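Local coordinates for protein amine oxidase (Emericella nidulans, PDB 3PGB) that probably oxidises primary amines, using a copper ion and a topaquinone cofactor built into its own chain, at residues 80-85 with 149-154; 87-92 with 160-165; 73-78 with 128-133. One frame throughout, in Å; residues are numbered along the deposited sequence.

Contact 1: 80-85 with 149-154; sequences AKWLFG and ILVGPL
Val-151 points its two methyl groups from the strand at two neighbouring side chains of the helix, Trp-82 and Leu-83, and this is where the packing is closest. CG1 stands anti to the backbone N (chi1 175°), which brings it against the benzene part of the indole, 3.9 Å from Trp-82 CZ3. It meets the ring obliquely, an off-centre CH-pi contact in which CG1 is 4.2 Å from the centroid of the six-membered ring of Trp-82. The other branch, Val-151 CG2, lies 4.1 Å from Leu-83 CD2. That same Leu-83 methyl sits at the edge of the Trp-82 ring, in its plane, and is 4.3 Å from Ile-149 CD1, a looser touch. Val-134 of the next strand and Trp-162 close in around this buried group.

The outer side of the helix is different: Lys-81 and Gly-85 are exposed and make no contact with segment 149-154, and no hydrogen bond joins the two segments. The axes of helix 80-84 and strand 149-152 approach to 10.6 Å at an angle of 112°, so the helix runs steeply across the strand. A helix laid over one face of an antiparallel sheet in this way is consistent with the small N-terminal domains of copper amine oxidases.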
ATOM      1  N   ALA A  80      40.969  -6.021  18.364  1.00 22.34           N
ATOM      2  CA  ALA A  80      40.722  -6.132  19.801  1.00 22.55           C
ATOM      3  C   ALA A  80      42.045  -6.279  20.552  1.00 22.86           C
ATOM      4  O   ALA A  80      42.342  -5.509  21.464  1.00 22.90           O
ATOM      5  CB  ALA A  80      39.807  -7.308  20.100  1.00 22.21           C
ATOM      6  N   LYS A  81      42.840  -7.260  20.140  1.00 23.27           N
ATOM      7  CA  LYS A  81      44.147  -7.517  20.738  1.00 23.65           C
ATOM      8  C   LYS A  81      45.029  -6.259  20.725  1.00 23.57           C
ATOM      9  O   LYS A  81      45.671  -5.931  21.725  1.00 23.41           O
ATOM     10  CB  LYS A  81      44.837  -8.677  19.998  1.00 23.86           C
ATOM     11  CG  LYS A  81      46.183  -9.117  20.580  1.00 24.34           C
ATOM     12  CD  LYS A  81      47.331  -8.233  20.084  1.00 25.53           C
ATOM     13  N   TRP A  82      45.040  -5.562  19.591  1.00 23.42           N
ATOM     14  CA  TRP A  82      45.817  -4.329  19.422  1.00 23.21           C
ATOM     15  C   TRP A  82      45.389  -3.246  20.401  1.00 23.29           C
ATOM     16  O   TRP A  82      46.233  -2.599  21.027  1.00 23.25           O
ATOM     17  CB  TRP A  82      45.638  -3.807  18.001  1.00 23.19           C
ATOM     18  CG  TRP A  82      46.539  -2.682  17.622  1.00 22.99           C
ATOM     19  CD1 TRP A  82      47.801  -2.781  17.122  1.00 23.26           C
ATOM     20  CD2 TRP A  82      46.232  -1.285  17.663  1.00 22.83           C
ATOM     21  NE1 TRP A  82      48.312  -1.531  16.867  1.00 23.31           N
ATOM     22  CE2 TRP A  82      47.368  -0.594  17.189  1.00 23.07           C
ATOM     23  CE3 TRP A  82      45.111  -0.548  18.069  1.00 23.05           C
ATOM     24  CZ2 TRP A  82      47.416   0.800  17.105  1.00 22.97           C
ATOM     25  CZ3 TRP A  82      45.159   0.836  17.988  1.00 23.21           C
ATOM     26  CH2 TRP A  82      46.307   1.497  17.509  1.00 23.34           C
ATOM     27  N   LEU A  83      44.076  -3.052  20.524  1.00 23.19           N
ATOM     28  CA  LEU A  83      43.522  -2.020  21.400  1.00 23.11           C
ATOM     29  C   LEU A  83      43.919  -2.247  22.859  1.00 23.09           C
ATOM     30  O   LEU A  83      44.221  -1.295  23.572  1.00 22.75           O
ATOM     31  CB  LEU A  83      41.992  -1.942  21.271  1.00 22.95           C
ATOM     32  CG  LEU A  83      41.440  -1.237  20.030  1.00 22.96           C
ATOM     33  CD1 LEU A  83      39.932  -1.449  19.886  1.00 22.55           C
ATOM     34  CD2 LEU A  83      41.760   0.245  20.067  1.00 23.28           C
ATOM     35  N   PHE A  84      43.919  -3.501  23.299  1.00 23.27           N
ATOM     36  CA  PHE A  84      44.270  -3.808  24.688  1.00 23.59           C
ATOM     37  C   PHE A  84      45.760  -3.634  24.946  1.00 23.57           C
ATOM     38  O   PHE A  84      46.165  -3.401  26.085  1.00 23.72           O
ATOM     39  CB  PHE A  84      43.812  -5.219  25.084  1.00 23.68           C
ATOM     40  CG  PHE A  84      42.325  -5.333  25.280  1.00 24.42           C
ATOM     41  CD1 PHE A  84      41.706  -4.692  26.344  1.00 24.63           C
ATOM     42  CD2 PHE A  84      41.545  -6.058  24.398  1.00 24.58           C
ATOM     43  CE1 PHE A  84      40.346  -4.779  26.527  1.00 24.88           C
ATOM     44  CE2 PHE A  84      40.180  -6.150  24.576  1.00 25.06           C
ATOM     45  CZ  PHE A  84      39.580  -5.510  25.645  1.00 25.31           C
ATOM     46  N   GLY A  85      46.563  -3.739  23.889  1.00 23.50           N
ATOM     47  CA  GLY A  85      47.998  -3.491  23.969  1.00 23.59           C
ATOM     48  C   GLY A  85      48.374  -2.024  23.808  1.00 23.64           C
ATOM     49  O   GLY A  85      49.548  -1.698  23.666  1.00 23.77           O
ATOM     50  N   ILE A 149      36.808   6.517  17.394  1.00 20.68           N
ATOM     51  CA  ILE A 149      38.190   6.580  16.884  1.00 21.12           C
ATOM     52  C   ILE A 149      38.347   5.746  15.599  1.00 21.64           C
ATOM     53  O   ILE A 149      37.479   4.939  15.275  1.00 21.72           O
ATOM     54  CB  ILE A 149      39.221   6.118  17.961  1.00 20.95           C
ATOM     55  CG1 ILE A 149      39.005   4.652  18.339  1.00 21.09           C
ATOM     56  CG2 ILE A 149      39.102   6.967  19.209  1.00 20.29           C
ATOM     57  CD1 ILE A 149      40.006   4.122  19.346  1.00 21.62           C
ATOM     58  N   LEU A 150      39.444   5.961  14.872  1.00 22.31           N
ATOM     59  CA  LEU A 150      39.786   5.155  13.692  1.00 22.78           C
ATOM     60  C   LEU A 150      41.034   4.332  13.968  1.00 23.44           C
ATOM     61  O   LEU A 150      42.052   4.883  14.390  1.00 23.65           O
ATOM     62  CB  LEU A 150      40.067   6.034  12.474  1.00 22.70           C
ATOM     63  CG  LEU A 150      38.946   6.370  11.491  1.00 22.75           C
ATOM     64  CD1 LEU A 150      39.561   6.919  10.199  1.00 22.22           C
ATOM     65  CD2 LEU A 150      38.059   5.172  11.189  1.00 22.77           C
ATOM     66  N   VAL A 151      40.963   3.027  13.711  1.00 23.94           N
ATOM     67  CA  VAL A 151      42.123   2.150  13.853  1.00 24.24           C
ATOM     68  C   VAL A 151      42.520   1.596  12.487  1.00 24.89           C
ATOM     69  O   VAL A 151      41.740   0.891  11.837  1.00 25.09           O
ATOM     70  CB  VAL A 151      41.846   0.996  14.823  1.00 24.25           C
ATOM     71  CG1 VAL A 151      43.032   0.038  14.862  1.00 23.89           C
ATOM     72  CG2 VAL A 151      41.539   1.542  16.218  1.00 23.65           C
ATOM     73  N   GLY A 152      43.732   1.926  12.052  1.00 25.31           N
ATOM     74  CA  GLY A 152      44.222   1.478  10.758  1.00 25.62           C
ATOM     75  C   GLY A 152      45.617   1.984  10.445  1.00 25.89           C
ATOM     76  O   GLY A 152      46.197   2.716  11.243  1.00 26.01           O
ATOM     77  N   PRO A 153      46.165   1.600   9.275  1.00 26.37           N
ATOM     78  CA  PRO A 153      45.523   0.742   8.272  1.00 26.37           C
ATOM     79  C   PRO A 153      45.467  -0.717   8.696  1.00 26.46           C
ATOM     80  O   PRO A 153      46.243  -1.150   9.556  1.00 26.35           O
ATOM     81  CB  PRO A 153      46.434   0.884   7.040  1.00 26.36           C
ATOM     82  CG  PRO A 153      47.402   1.985   7.360  1.00 26.58           C
ATOM     83  CD  PRO A 153      47.519   1.990   8.848  1.00 26.51           C
ATOM     84  N   LEU A 154      44.538  -1.457   8.100  1.00 26.68           N
ATOM     85  CA  LEU A 154      44.488  -2.906   8.248  1.00 26.74           C
ATOM     86  C   LEU A 154      45.142  -3.531   7.011  1.00 26.71           C
ATOM     87  O   LEU A 154      45.194  -2.898   5.958  1.00 26.80           O
ATOM     88  CB  LEU A 154      43.044  -3.393   8.414  1.00 26.81           C
ATOM     89  CG  LEU A 154      42.247  -2.861   9.614  1.00 26.82           C
ATOM     90  CD1 LEU A 154      40.934  -3.623   9.769  1.00 26.35           C
ATOM     91  CD2 LEU A 154      43.046  -2.942  10.899  1.00 27.26           C
TER

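Contact 2: 87-92 with 160-165; sequences PELNLT and TTWEPL. With NAG (2-acetamido-2-deoxy-beta-D-glucopyranose), chain B.
The indole of Trp-162 takes Leu-89 on one face and Glu-88 at its edge, and Ile-149 and Val-151 of the adjoining strand also pack against it. Leu-89 CD2 rides 3.5 Å above the ring plane of Trp-162, displaced toward the rim, and comes within 3.6 Å of CZ2; its position over the six-membered ring makes a CH-pi contact. Glu-88 instead approaches in the plane: its CG lies beside the NE1 and CZ2 side of the indole, and its carboxylate is turned only 17° from the ring plane.

From there Trp-162 NE1 donates to Glu-88 OE2 at 2.8 Å, with an N-H...O angle of 151°. The acceptor is almost exactly in the ring plane and uses its anti lone pair, the one directed away from OE1. The Glu-88 chain reaches this place by folding: CG lies between the backbone N and the carbonyl carbon (chi1 71°), and a second bend at chi2 swings the carboxylate round to NE1.

Just after Leu-89 the loop carries sugar: Asn-90 ND2 is bonded to C1 of an N-acetylglucosamine at 1.4 Å, and Thr-92 completes the Asn-X-Thr sequon. The sugar is also hydrogen-bonded to Asp-101, while Leu-89 packs inward on Leu-83 and Leu-136.

Glu-88 OE2 has a second, stronger partner in Arg-86, with which it forms a salt bridge. The same oxygen thus accepts the indole N-H and faces the guanidinium charge of Arg-86, an arrangement that would favour the ionised carboxylate.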
ATOM      1  N   PRO A  87      48.481   1.047  26.000  1.00 24.03           N
ATOM      2  CA  PRO A  87      48.306   1.475  27.398  1.00 24.17           C
ATOM      3  C   PRO A  87      47.674   2.859  27.564  1.00 24.28           C
ATOM      4  O   PRO A  87      46.988   3.090  28.555  1.00 24.44           O
ATOM      5  CB  PRO A  87      49.732   1.439  27.974  1.00 24.05           C
ATOM      6  CG  PRO A  87      50.630   1.455  26.808  1.00 24.09           C
ATOM      7  CD  PRO A  87      49.899   0.799  25.679  1.00 23.88           C
ATOM      8  N   GLU A  88      47.889   3.761  26.610  1.00 24.46           N
ATOM      9  CA  GLU A  88      47.237   5.073  26.655  1.00 24.72           C
ATOM     10  C   GLU A  88      45.709   4.977  26.710  1.00 24.74           C
ATOM     11  O   GLU A  88      45.057   5.822  27.317  1.00 24.85           O
ATOM     12  CB  GLU A  88      47.665   5.963  25.478  1.00 24.95           C
ATOM     13  CG  GLU A  88      47.135   5.579  24.090  1.00 25.50           C
ATOM     14  CD  GLU A  88      47.994   4.549  23.371  1.00 26.76           C
ATOM     15  OE1 GLU A  88      48.863   3.917  24.022  1.00 28.04           O
ATOM     16  OE2 GLU A  88      47.795   4.373  22.146  1.00 26.22           O
ATOM     17  N   LEU A  89      45.146   3.954  26.071  1.00 24.77           N
ATOM     18  CA  LEU A  89      43.704   3.726  26.098  1.00 24.75           C
ATOM     19  C   LEU A  89      43.274   3.055  27.395  1.00 25.01           C
ATOM     20  O   LEU A  89      42.124   3.171  27.797  1.00 25.03           O
ATOM     21  CB  LEU A  89      43.277   2.866  24.908  1.00 24.56           C
ATOM     22  CG  LEU A  89      43.509   3.477  23.532  1.00 24.28           C
ATOM     23  CD1 LEU A  89      43.072   2.500  22.448  1.00 23.43           C
ATOM     24  CD2 LEU A  89      42.775   4.815  23.406  1.00 23.80           C
ATOM     25  N   ASN A  90      44.190   2.325  28.024  1.00 25.51           N
ATOM     26  CA  ASN A  90      43.964   1.760  29.349  1.00 25.87           C
ATOM     27  C   ASN A  90      42.604   1.063  29.435  1.00 25.94           C
ATOM     28  O   ASN A  90      41.747   1.431  30.238  1.00 25.99           O
ATOM     29  CB  ASN A  90      44.105   2.870  30.402  1.00 26.08           C
ATOM     30  CG  ASN A  90      43.967   2.365  31.822  1.00 26.47           C
ATOM     31  OD1 ASN A  90      44.411   1.270  32.162  1.00 26.77           O
ATOM     32  ND2 ASN A  90      43.336   3.178  32.664  1.00 28.24           N
ATOM     33  N   LEU A  91      42.424   0.052  28.588  1.00 26.06           N
ATOM     34  CA  LEU A  91      41.146  -0.633  28.442  1.00 25.96           C
ATOM     35  C   LEU A  91      41.071  -1.876  29.324  1.00 26.35           C
ATOM     36  O   LEU A  91      42.075  -2.556  29.534  1.00 26.48           O
ATOM     37  CB  LEU A  91      40.927  -1.031  26.982  1.00 25.73           C
ATOM     38  CG  LEU A  91      40.891   0.108  25.961  1.00 25.11           C
ATOM     39  CD1 LEU A  91      41.008  -0.439  24.559  1.00 23.45           C
ATOM     40  CD2 LEU A  91      39.622   0.947  26.113  1.00 24.39           C
ATOM     41  N   THR A  92      39.872  -2.157  29.834  1.00 26.61           N
ATOM     42  CA  THR A  92      39.587  -3.377  30.588  1.00 26.83           C
ATOM     43  C   THR A  92      38.566  -4.223  29.814  1.00 27.21           C
ATOM     44  O   THR A  92      37.667  -3.678  29.173  1.00 27.01           O
ATOM     45  CB  THR A  92      39.000  -3.048  31.975  1.00 26.74           C
ATOM     46  OG1 THR A  92      39.957  -2.310  32.739  1.00 26.52           O
ATOM     47  CG2 THR A  92      38.616  -4.318  32.733  1.00 26.46           C
ATOM     48  N   THR A 160      50.063   0.285  11.960  1.00 28.96           N
ATOM     49  CA  THR A 160      48.728   0.593  12.466  1.00 28.62           C
ATOM     50  C   THR A 160      48.742   1.625  13.602  1.00 28.37           C
ATOM     51  O   THR A 160      49.536   1.530  14.545  1.00 28.18           O
ATOM     52  CB  THR A 160      47.993  -0.691  12.925  1.00 28.68           C
ATOM     53  OG1 THR A 160      47.644  -1.474  11.779  1.00 28.40           O
ATOM     54  CG2 THR A 160      46.724  -0.356  13.705  1.00 28.56           C
ATOM     55  N   THR A 161      47.844   2.602  13.493  1.00 28.01           N
ATOM     56  CA  THR A 161      47.698   3.668  14.481  1.00 27.80           C
ATOM     57  C   THR A 161      46.231   3.812  14.888  1.00 27.57           C
ATOM     58  O   THR A 161      45.361   3.155  14.318  1.00 27.59           O
ATOM     59  CB  THR A 161      48.162   5.015  13.899  1.00 27.77           C
ATOM     60  OG1 THR A 161      47.285   5.407  12.839  1.00 27.17           O
ATOM     61  CG2 THR A 161      49.577   4.915  13.355  1.00 28.11           C
ATOM     62  N   TRP A 162      45.970   4.659  15.883  1.00 27.29           N
ATOM     63  CA  TRP A 162      44.611   5.127  16.172  1.00 26.88           C
ATOM     64  C   TRP A 162      44.573   6.643  16.241  1.00 26.60           C
ATOM     65  O   TRP A 162      45.597   7.283  16.450  1.00 26.38           O
ATOM     66  CB  TRP A 162      44.052   4.513  17.458  1.00 26.85           C
ATOM     67  CG  TRP A 162      44.530   5.106  18.755  1.00 27.04           C
ATOM     68  CD1 TRP A 162      45.566   4.662  19.520  1.00 27.53           C
ATOM     69  CD2 TRP A 162      43.949   6.206  19.467  1.00 27.11           C
ATOM     70  NE1 TRP A 162      45.686   5.433  20.651  1.00 27.68           N
ATOM     71  CE2 TRP A 162      44.702   6.383  20.646  1.00 27.63           C
ATOM     72  CE3 TRP A 162      42.873   7.064  19.219  1.00 27.01           C
ATOM     73  CZ2 TRP A 162      44.417   7.391  21.574  1.00 27.54           C
ATOM     74  CZ3 TRP A 162      42.590   8.065  20.138  1.00 27.29           C
ATOM     75  CH2 TRP A 162      43.360   8.219  21.302  1.00 27.46           C
ATOM     76  N   GLU A 163      43.390   7.208  16.028  1.00 26.44           N
ATOM     77  CA  GLU A 163      43.185   8.649  16.171  1.00 26.42           C
ATOM     78  C   GLU A 163      41.708   8.957  16.388  1.00 26.14           C
ATOM     79  O   GLU A 163      40.848   8.141  16.055  1.00 26.04           O
ATOM     80  CB  GLU A 163      43.714   9.415  14.946  1.00 26.47           C
ATOM     81  CG  GLU A 163      43.040   9.064  13.622  1.00 27.35           C
ATOM     82  CD  GLU A 163      43.664   9.773  12.415  1.00 29.19           C
ATOM     83  OE1 GLU A 163      42.910  10.120  11.470  1.00 29.55           O
ATOM     84  OE2 GLU A 163      44.903   9.984  12.406  1.00 30.10           O
ATOM     85  N   PRO A 164      41.409  10.135  16.955  1.00 25.91           N
ATOM     86  CA  PRO A 164      40.023  10.588  17.035  1.00 25.65           C
ATOM     87  C   PRO A 164      39.363  10.653  15.657  1.00 25.40           C
ATOM     88  O   PRO A 164      40.035  10.931  14.664  1.00 25.32           O
ATOM     89  CB  PRO A 164      40.151  11.994  17.631  1.00 25.75           C
ATOM     90  CG  PRO A 164      41.431  11.964  18.393  1.00 25.96           C
ATOM     91  CD  PRO A 164      42.337  11.089  17.592  1.00 25.88           C
ATOM     92  N   LEU A 165      38.061  10.379  15.611  1.00 25.15           N
ATOM     93  CA  LEU A 165      37.276  10.445  14.381  1.00 24.81           C
ATOM     94  C   LEU A 165      36.219  11.528  14.534  1.00 24.70           C
ATOM     95  O   LEU A 165      35.288  11.367  15.316  1.00 24.68           O
ATOM     96  CB  LEU A 165      36.597   9.091  14.114  1.00 24.64           C
ATOM     97  CG  LEU A 165      35.686   8.986  12.882  1.00 24.12           C
ATOM     98  CD1 LEU A 165      36.470   9.261  11.619  1.00 23.62           C
ATOM     99  CD2 LEU A 165      35.007   7.628  12.798  1.00 23.03           C
TER
HETATM  100  C1  NAG B   1      43.083   2.897  34.052  1.00 31.12           C
HETATM  101  C2  NAG B   1      43.165   4.164  34.896  1.00 32.90           C
HETATM  102  C3  NAG B   1      42.831   3.897  36.354  1.00 33.12           C
HETATM  103  C4  NAG B   1      41.496   3.169  36.444  1.00 32.80           C
HETATM  104  C5  NAG B   1      41.521   1.918  35.567  1.00 32.09           C
HETATM  105  C6  NAG B   1      40.162   1.224  35.581  1.00 31.38           C
HETATM  106  C7  NAG B   1      44.722   5.990  34.447  1.00 35.12           C
HETATM  107  C8  NAG B   1      46.163   6.392  34.358  1.00 35.49           C
HETATM  108  N2  NAG B   1      44.497   4.719  34.773  1.00 33.81           N
HETATM  109  O3  NAG B   1      42.755   5.127  37.039  1.00 33.75           O
HETATM  110  O4  NAG B   1      41.275   2.808  37.789  1.00 33.43           O
HETATM  111  O5  NAG B   1      41.839   2.260  34.235  1.00 31.16           O
HETATM  112  O6  NAG B   1      40.090   0.232  34.588  1.00 30.98           O
HETATM  113  O7  NAG B   1      43.835   6.819  34.236  1.00 36.11           O

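Contact 3: 73-78 with 128-133; sequences DDETAD and PTRHAH
Glu-75 on the helix and Arg-130 of segment 128-133 meet with their chains crossing at about a right angle, a surface salt bridge between the helix and the antiparallel sheet it lies on. Although the chains cross, the flat ends are nearly coplanar: carboxylate and guanidinium planes differ by 21°, and the carboxylate carbon of Glu-75 sits in plane at the edge of the guanidinium.

The alignment does not yield the paired, two-nitrogen form of the bridge. Both carboxylate oxygens turn to the single nitrogen NH1. Arg-130 NH1 is 2.9 Å from Glu-75 OE2, but that bond is sharply bent at 117°; toward OE1 the line is nearly straight, 172°, yet long at 3.3 Å. Each hydrogen bond is weak by itself, so the attraction is probably mainly one of charge. Glu-75 runs extended beyond CG, whereas Arg-130 bends at chi3, and that bend turns its NH1 edge to the acid.

Other partners fix both ends. Glu-75 OE2 accepts its stronger bond from the backbone N of Thr-72, just ahead of the helix, where the helix dipole would further favour a negative charge. Arg-130 NH1 also donates to the carbonyl of Gly-70, and the side chain rests on Leu-109. Upstream of its bend the aliphatic chain of the arginine already lies near the acid, with Arg-130 CD 3.4 Å from Glu-75 OE1.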
ATOM      1  N   ASP A  73      36.345 -11.963  10.814  1.00 24.07           N
ATOM      2  CA  ASP A  73      36.586 -12.395  12.187  1.00 24.45           C
ATOM      3  C   ASP A  73      38.021 -12.133  12.651  1.00 24.38           C
ATOM      4  O   ASP A  73      38.238 -11.652  13.762  1.00 24.52           O
ATOM      5  CB  ASP A  73      36.231 -13.875  12.334  1.00 24.62           C
ATOM      6  CG  ASP A  73      34.729 -14.105  12.401  1.00 25.48           C
ATOM      7  OD1 ASP A  73      33.965 -13.134  12.190  1.00 26.04           O
ATOM      8  OD2 ASP A  73      34.310 -15.250  12.676  1.00 26.88           O
ATOM      9  N   ASP A  74      38.986 -12.437  11.790  1.00 24.33           N
ATOM     10  CA  ASP A  74      40.397 -12.243  12.106  1.00 24.14           C
ATOM     11  C   ASP A  74      40.712 -10.766  12.356  1.00 23.88           C
ATOM     12  O   ASP A  74      41.364 -10.426  13.344  1.00 23.97           O
ATOM     13  CB  ASP A  74      41.290 -12.795  10.978  1.00 24.20           C
ATOM     14  CG  ASP A  74      41.300 -14.328  10.918  1.00 24.56           C
ATOM     15  OD1 ASP A  74      40.646 -14.978  11.763  1.00 24.82           O
ATOM     16  OD2 ASP A  74      41.968 -14.885  10.016  1.00 24.59           O
ATOM     17  N   GLU A  75      40.255  -9.900  11.456  1.00 23.38           N
ATOM     18  CA  GLU A  75      40.451  -8.458  11.600  1.00 23.04           C
ATOM     19  C   GLU A  75      39.927  -7.964  12.943  1.00 22.74           C
ATOM     20  O   GLU A  75      40.621  -7.249  13.658  1.00 22.70           O
ATOM     21  CB  GLU A  75      39.739  -7.701  10.477  1.00 23.02           C
ATOM     22  CG  GLU A  75      40.423  -7.787   9.126  1.00 22.86           C
ATOM     23  CD  GLU A  75      39.569  -7.226   8.002  1.00 22.38           C
ATOM     24  OE1 GLU A  75      40.140  -6.778   6.983  1.00 20.89           O
ATOM     25  OE2 GLU A  75      38.324  -7.224   8.142  1.00 22.52           O
ATOM     26  N   THR A  76      38.699  -8.356  13.268  1.00 22.47           N
ATOM     27  CA  THR A  76      38.049  -7.980  14.519  1.00 22.19           C
ATOM     28  C   THR A  76      38.837  -8.487  15.724  1.00 22.37           C
ATOM     29  O   THR A  76      38.930  -7.805  16.743  1.00 22.41           O
ATOM     30  CB  THR A  76      36.612  -8.539  14.583  1.00 22.06           C
ATOM     31  OG1 THR A  76      35.889  -8.143  13.413  1.00 21.40           O
ATOM     32  CG2 THR A  76      35.884  -8.034  15.821  1.00 21.62           C
ATOM     33  N   ALA A  77      39.394  -9.687  15.594  1.00 22.58           N
ATOM     34  CA  ALA A  77      40.260 -10.267  16.621  1.00 22.71           C
ATOM     35  C   ALA A  77      41.577  -9.497  16.747  1.00 22.78           C
ATOM     36  O   ALA A  77      42.004  -9.164  17.856  1.00 23.04           O
ATOM     37  CB  ALA A  77      40.544 -11.729  16.304  1.00 22.60           C
ATOM     38  N   ASP A  78      42.215  -9.222  15.611  1.00 22.64           N
ATOM     39  CA  ASP A  78      43.475  -8.487  15.604  1.00 22.73           C
ATOM     40  C   ASP A  78      43.322  -7.085  16.217  1.00 22.66           C
ATOM     41  O   ASP A  78      44.156  -6.665  17.026  1.00 22.71           O
ATOM     42  CB  ASP A  78      44.041  -8.391  14.180  1.00 22.86           C
ATOM     43  CG  ASP A  78      44.714  -9.684  13.715  1.00 23.23           C
ATOM     44  OD1 ASP A  78      44.773 -10.661  14.495  1.00 23.28           O
ATOM     45  OD2 ASP A  78      45.197  -9.713  12.562  1.00 22.93           O
ATOM     46  N   PRO A 128      39.906   0.289  -1.694  1.00 22.49           N
ATOM     47  CA  PRO A 128      40.200   1.163  -0.555  1.00 22.42           C
ATOM     48  C   PRO A 128      40.855   0.444   0.625  1.00 22.23           C
ATOM     49  O   PRO A 128      40.475  -0.676   0.960  1.00 22.30           O
ATOM     50  CB  PRO A 128      38.822   1.706  -0.167  1.00 22.55           C
ATOM     51  CG  PRO A 128      38.031   1.662  -1.430  1.00 22.46           C
ATOM     52  CD  PRO A 128      38.516   0.453  -2.167  1.00 22.58           C
ATOM     53  N   THR A 129      41.844   1.087   1.233  1.00 22.14           N
ATOM     54  CA  THR A 129      42.514   0.524   2.393  1.00 22.01           C
ATOM     55  C   THR A 129      41.492   0.434   3.507  1.00 21.96           C
ATOM     56  O   THR A 129      40.724   1.370   3.725  1.00 21.83           O
ATOM     57  CB  THR A 129      43.706   1.396   2.853  1.00 22.11           C
ATOM     58  OG1 THR A 129      44.666   1.500   1.792  1.00 21.82           O
ATOM     59  CG2 THR A 129      44.375   0.794   4.089  1.00 21.83           C
ATOM     60  N   ARG A 130      41.467  -0.697   4.195  1.00 21.96           N
ATOM     61  CA  ARG A 130      40.481  -0.908   5.240  1.00 22.21           C
ATOM     62  C   ARG A 130      40.934  -0.236   6.518  1.00 22.18           C
ATOM     63  O   ARG A 130      42.121  -0.258   6.840  1.00 22.29           O
ATOM     64  CB  ARG A 130      40.265  -2.394   5.515  1.00 22.30           C
ATOM     65  CG  ARG A 130      40.041  -3.244   4.274  1.00 22.56           C
ATOM     66  CD  ARG A 130      39.322  -4.541   4.621  1.00 22.66           C
ATOM     67  NE  ARG A 130      37.913  -4.447   4.265  1.00 23.02           N
ATOM     68  CZ  ARG A 130      36.928  -5.149   4.813  1.00 22.78           C
ATOM     69  NH1 ARG A 130      37.162  -6.035   5.781  1.00 22.17           N
ATOM     70  NH2 ARG A 130      35.687  -4.948   4.382  1.00 23.09           N
ATOM     71  N   HIS A 131      39.976   0.359   7.233  1.00 22.08           N
ATOM     72  CA  HIS A 131      40.196   0.878   8.585  1.00 21.85           C
ATOM     73  C   HIS A 131      39.042   0.443   9.465  1.00 21.53           C
ATOM     74  O   HIS A 131      37.916   0.284   8.987  1.00 21.50           O
ATOM     75  CB  HIS A 131      40.269   2.405   8.590  1.00 21.86           C
ATOM     76  CG  HIS A 131      41.270   2.964   7.634  1.00 22.58           C
ATOM     77  ND1 HIS A 131      42.556   3.289   8.007  1.00 23.22           N
ATOM     78  CD2 HIS A 131      41.174   3.255   6.314  1.00 23.07           C
ATOM     79  CE1 HIS A 131      43.210   3.753   6.957  1.00 23.63           C
ATOM     80  NE2 HIS A 131      42.395   3.744   5.918  1.00 23.06           N
ATOM     81  N   ALA A 132      39.323   0.258  10.750  1.00 21.24           N
ATOM     82  CA  ALA A 132      38.284  -0.059  11.719  1.00 20.98           C
ATOM     83  C   ALA A 132      37.750   1.229  12.346  1.00 20.69           C
ATOM     84  O   ALA A 132      38.490   2.190  12.545  1.00 20.83           O
ATOM     85  CB  ALA A 132      38.819  -0.998  12.794  1.00 20.92           C
ATOM     86  N   HIS A 133      36.449   1.242  12.613  1.00 20.45           N
ATOM     87  CA  HIS A 133      35.823   2.251  13.451  1.00 20.15           C
ATOM     88  C   HIS A 133      35.646   1.614  14.828  1.00 19.79           C
ATOM     89  O   HIS A 133      35.067   0.533  14.948  1.00 19.61           O
ATOM     90  CB  HIS A 133      34.483   2.690  12.854  1.00 20.16           C
ATOM     91  CG  HIS A 133      33.655   3.541  13.769  1.00 20.95           C
ATOM     92  ND1 HIS A 133      32.287   3.406  13.872  1.00 21.66           N
ATOM     93  CD2 HIS A 133      34.002   4.527  14.631  1.00 21.77           C
ATOM     94  CE1 HIS A 133      31.827   4.275  14.756  1.00 22.53           C
ATOM     95  NE2 HIS A 133      32.846   4.968  15.230  1.00 22.82           N
TER

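How the contacts relate
All three contacts tie helix 73-84, or the loop after it, to one antiparallel sheet. Contacts 1 and 3 use successive parts of the helix and have centres about 8 Å apart; their strands are neighbours, with Val-151 O 2.7 Å from Ala-132 N, probably a hydrogen bond. On its other side the strand of contact 1 pairs with that of contact 2, whose centre is about 7 Å away: Gly-152 O lies 2.8 Å from Thr-161 N. Contacts 2 and 3 are about 15 Å apart between centres. The copper and topaquinone site is remote from all of them. The nearby chemistry is glycosylation, directly on the loop of contact 2; the side chain of Leu-83 in contact 1 is about 14 Å from a bound N-acetylglucosamine (NAG).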